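Long-range contact in enoyl-CoA hydratase/isomerase family protein (Bacillus anthracis, PDB 3KQF), which probably catalyses the reversible addition of water to the double bond of 2-enoyl-CoA thioesters, as enoyl-CoA hydratases of the crotonase family do: residues R55-T60 against E99-P104. Sequence-based numbering, arbitrary orientation. Where two conformers were deposited one is given.
Sequences RVVILT and EQLPQP
Val57 N donates a hydrogen bond to Pro104 O at 3.0 Å. The bond is nearly straight, with an angle of 164° at the hydrogen. It is the one hydrogen bond between 55-60 and 99-104. Around it, carbons of one segment pack against carbonyl oxygens of the other. CG1 of Val56 lies 3.7 Å from the same oxygen, Pro104 O. Just before the strand, Arg55 O faces two carbons of the other segment: Pro104 CD at 3.4 Å and Gln103 CB at 3.6 Å. Gln103 CG, anti to its own carbonyl carbon (chi1 -59°), also lies against this carbonyl, 3.7 Å from Arg55 O. Val57 points its side chain at the loop. Its CG2 methyl meets Leu101 CD1 at 4.3 Å and Gln103 CB at 4.2 Å.

Beyond CG the Gln103 chain bends (chi2 88°), and its NE2 bonds to Thr54 O, just before the strand, and to Ile48 O near the end of helix 35-49. Lys216 NZ bonds to the carbonyl oxygens of Leu101 and Gln103, bridging two points of the loop.

Val57 also bonds through its backbone to Ile106, so the pairing runs on into strand 105-109. The contact is thus the start of a parallel strand pair. Helix 81-99 lies in the connection between these adjacent strands, which makes a beta-alpha-beta crossover in the core sheet of the crotonase fold.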
loop_
_atom_site.group_PDB
_atom_site.type_symbol
_atom_site.label_atom_id
_atom_site.label_comp_id
_atom_site.label_asym_id
_atom_site.label_seq_id
_atom_site.Cartn_x
_atom_site.Cartn_y
_atom_site.Cartn_z
ATOM N N ARG A 55 5.896 -17.118 -22.631
ATOM C CA ARG A 55 6.519 -16.463 -21.481
ATOM C C ARG A 55 5.758 -15.298 -20.875
ATOM O O ARG A 55 5.979 -14.980 -19.718
ATOM C CB ARG A 55 7.934 -16.005 -21.846
ATOM C CG ARG A 55 8.898 -17.165 -22.141
ATOM C CD ARG A 55 10.274 -16.694 -22.590
ATOM N NE ARG A 55 11.136 -17.835 -22.922
ATOM C CZ ARG A 55 12.433 -17.757 -23.190
ATOM N NH1 ARG A 55 13.077 -16.591 -23.162
ATOM N NH2 ARG A 55 13.099 -18.868 -23.471
ATOM N N VAL A 56 4.892 -14.663 -21.658
ATOM C CA VAL A 56 4.137 -13.507 -21.214
ATOM C C VAL A 56 2.843 -13.501 -21.985
ATOM O O VAL A 56 2.798 -13.894 -23.180
ATOM C CB VAL A 56 4.866 -12.161 -21.524
ATOM C CG1 VAL A 56 4.079 -10.984 -20.965
ATOM C CG2 VAL A 56 6.283 -12.138 -20.974
ATOM N N VAL A 57 1.811 -13.005 -21.321
ATOM C CA VAL A 57 0.487 -12.880 -21.888
ATOM C C VAL A 57 0.023 -11.420 -21.838
ATOM O O VAL A 57 0.238 -10.699 -20.833
ATOM C CB VAL A 57 -0.538 -13.722 -21.055
ATOM C CG1 VAL A 57 -1.968 -13.554 -21.604
ATOM C CG2 VAL A 57 -0.116 -15.198 -21.028
ATOM N N ILE A 58 -0.616 -10.988 -22.912
ATOM C CA ILE A 58 -1.221 -9.647 -22.961
ATOM C C ILE A 58 -2.742 -9.829 -23.082
ATOM O O ILE A 58 -3.209 -10.617 -23.907
ATOM C CB ILE A 58 -0.699 -8.821 -24.157
ATOM C CG1 ILE A 58 0.790 -8.572 -24.014
ATOM C CG2 ILE A 58 -1.451 -7.472 -24.234
ATOM C CD1 ILE A 58 1.468 -8.056 -25.310
ATOM N N LEU A 59 -3.496 -9.109 -22.259
ATOM C CA LEU A 59 -4.948 -9.179 -22.279
ATOM C C LEU A 59 -5.464 -7.802 -22.681
ATOM O O LEU A 59 -5.118 -6.802 -22.054
ATOM C CB LEU A 59 -5.474 -9.593 -20.901
ATOM C CG LEU A 59 -6.972 -9.865 -20.764
ATOM C CD1 LEU A 59 -7.435 -10.904 -21.784
ATOM C CD2 LEU A 59 -7.307 -10.316 -19.324
ATOM N N THR A 60 -6.295 -7.752 -23.717
ATOM C CA THR A 60 -6.824 -6.476 -24.218
ATOM C C THR A 60 -8.223 -6.647 -24.813
ATOM O O THR A 60 -8.774 -7.752 -24.818
ATOM C CB THR A 60 -5.838 -5.867 -25.265
ATOM O OG1 THR A 60 -6.115 -4.477 -25.478
ATOM C CG2 THR A 60 -5.890 -6.626 -26.613
ATOM N N GLU A 99 -5.090 -14.728 -12.789
ATOM C CA GLU A 99 -4.154 -14.414 -11.737
ATOM C C GLU A 99 -3.154 -15.543 -11.505
ATOM O O GLU A 99 -1.969 -15.280 -11.303
ATOM C CB GLU A 99 -4.914 -14.084 -10.452
ATOM C CG GLU A 99 -4.093 -13.376 -9.420
ATOM C CD GLU A 99 -4.939 -12.821 -8.291
ATOM O OE1 GLU A 99 -4.813 -11.606 -7.999
ATOM O OE2 GLU A 99 -5.753 -13.583 -7.725
ATOM N N GLN A 100 -3.625 -16.784 -11.573
ATOM C CA GLN A 100 -2.770 -17.959 -11.354
ATOM C C GLN A 100 -1.992 -18.526 -12.543
ATOM O O GLN A 100 -1.313 -19.539 -12.394
ATOM C CB GLN A 100 -3.591 -19.046 -10.675
ATOM C CG GLN A 100 -4.080 -18.604 -9.302
ATOM C CD GLN A 100 -5.060 -19.575 -8.679
ATOM O OE1 GLN A 100 -5.304 -20.651 -9.218
ATOM N NE2 GLN A 100 -5.645 -19.189 -7.540
ATOM N N LEU A 101 -2.060 -17.888 -13.703
ATOM C CA LEU A 101 -1.218 -18.313 -14.820
ATOM C C LEU A 101 0.244 -18.185 -14.384
ATOM O O LEU A 101 0.603 -17.244 -13.658
ATOM C CB LEU A 101 -1.419 -17.437 -16.038
ATOM C CG LEU A 101 -2.643 -17.683 -16.885
ATOM C CD1 LEU A 101 -2.729 -16.589 -17.962
ATOM C CD2 LEU A 101 -2.584 -19.094 -17.483
ATOM N N PRO A 102 1.096 -19.130 -14.807
ATOM C CA PRO A 102 2.486 -19.019 -14.407
ATOM C C PRO A 102 3.161 -17.809 -15.012
ATOM O O PRO A 102 4.114 -17.265 -14.444
ATOM C CB PRO A 102 3.127 -20.309 -14.968
ATOM C CG PRO A 102 2.186 -20.824 -15.961
ATOM C CD PRO A 102 0.826 -20.390 -15.521
ATOM N N GLN A 103 2.672 -17.384 -16.166
ATOM C CA GLN A 103 3.272 -16.261 -16.852
ATOM C C GLN A 103 2.784 -14.916 -16.329
ATOM O O GLN A 103 1.652 -14.808 -15.866
ATOM C CB GLN A 103 2.908 -16.281 -18.338
ATOM C CG GLN A 103 3.313 -17.507 -19.139
ATOM C CD GLN A 103 2.287 -18.636 -19.135
ATOM O OE1 GLN A 103 1.316 -18.626 -18.380
ATOM N NE2 GLN A 103 2.512 -19.627 -20.004
ATOM N N PRO A 104 3.628 -13.880 -16.440
ATOM C CA PRO A 104 3.115 -12.534 -16.154
ATOM C C PRO A 104 1.986 -12.199 -17.162
ATOM O O PRO A 104 2.052 -12.603 -18.337
ATOM C CB PRO A 104 4.327 -11.643 -16.414
ATOM C CG PRO A 104 5.486 -12.493 -16.109
ATOM C CD PRO A 104 5.089 -13.856 -16.649
#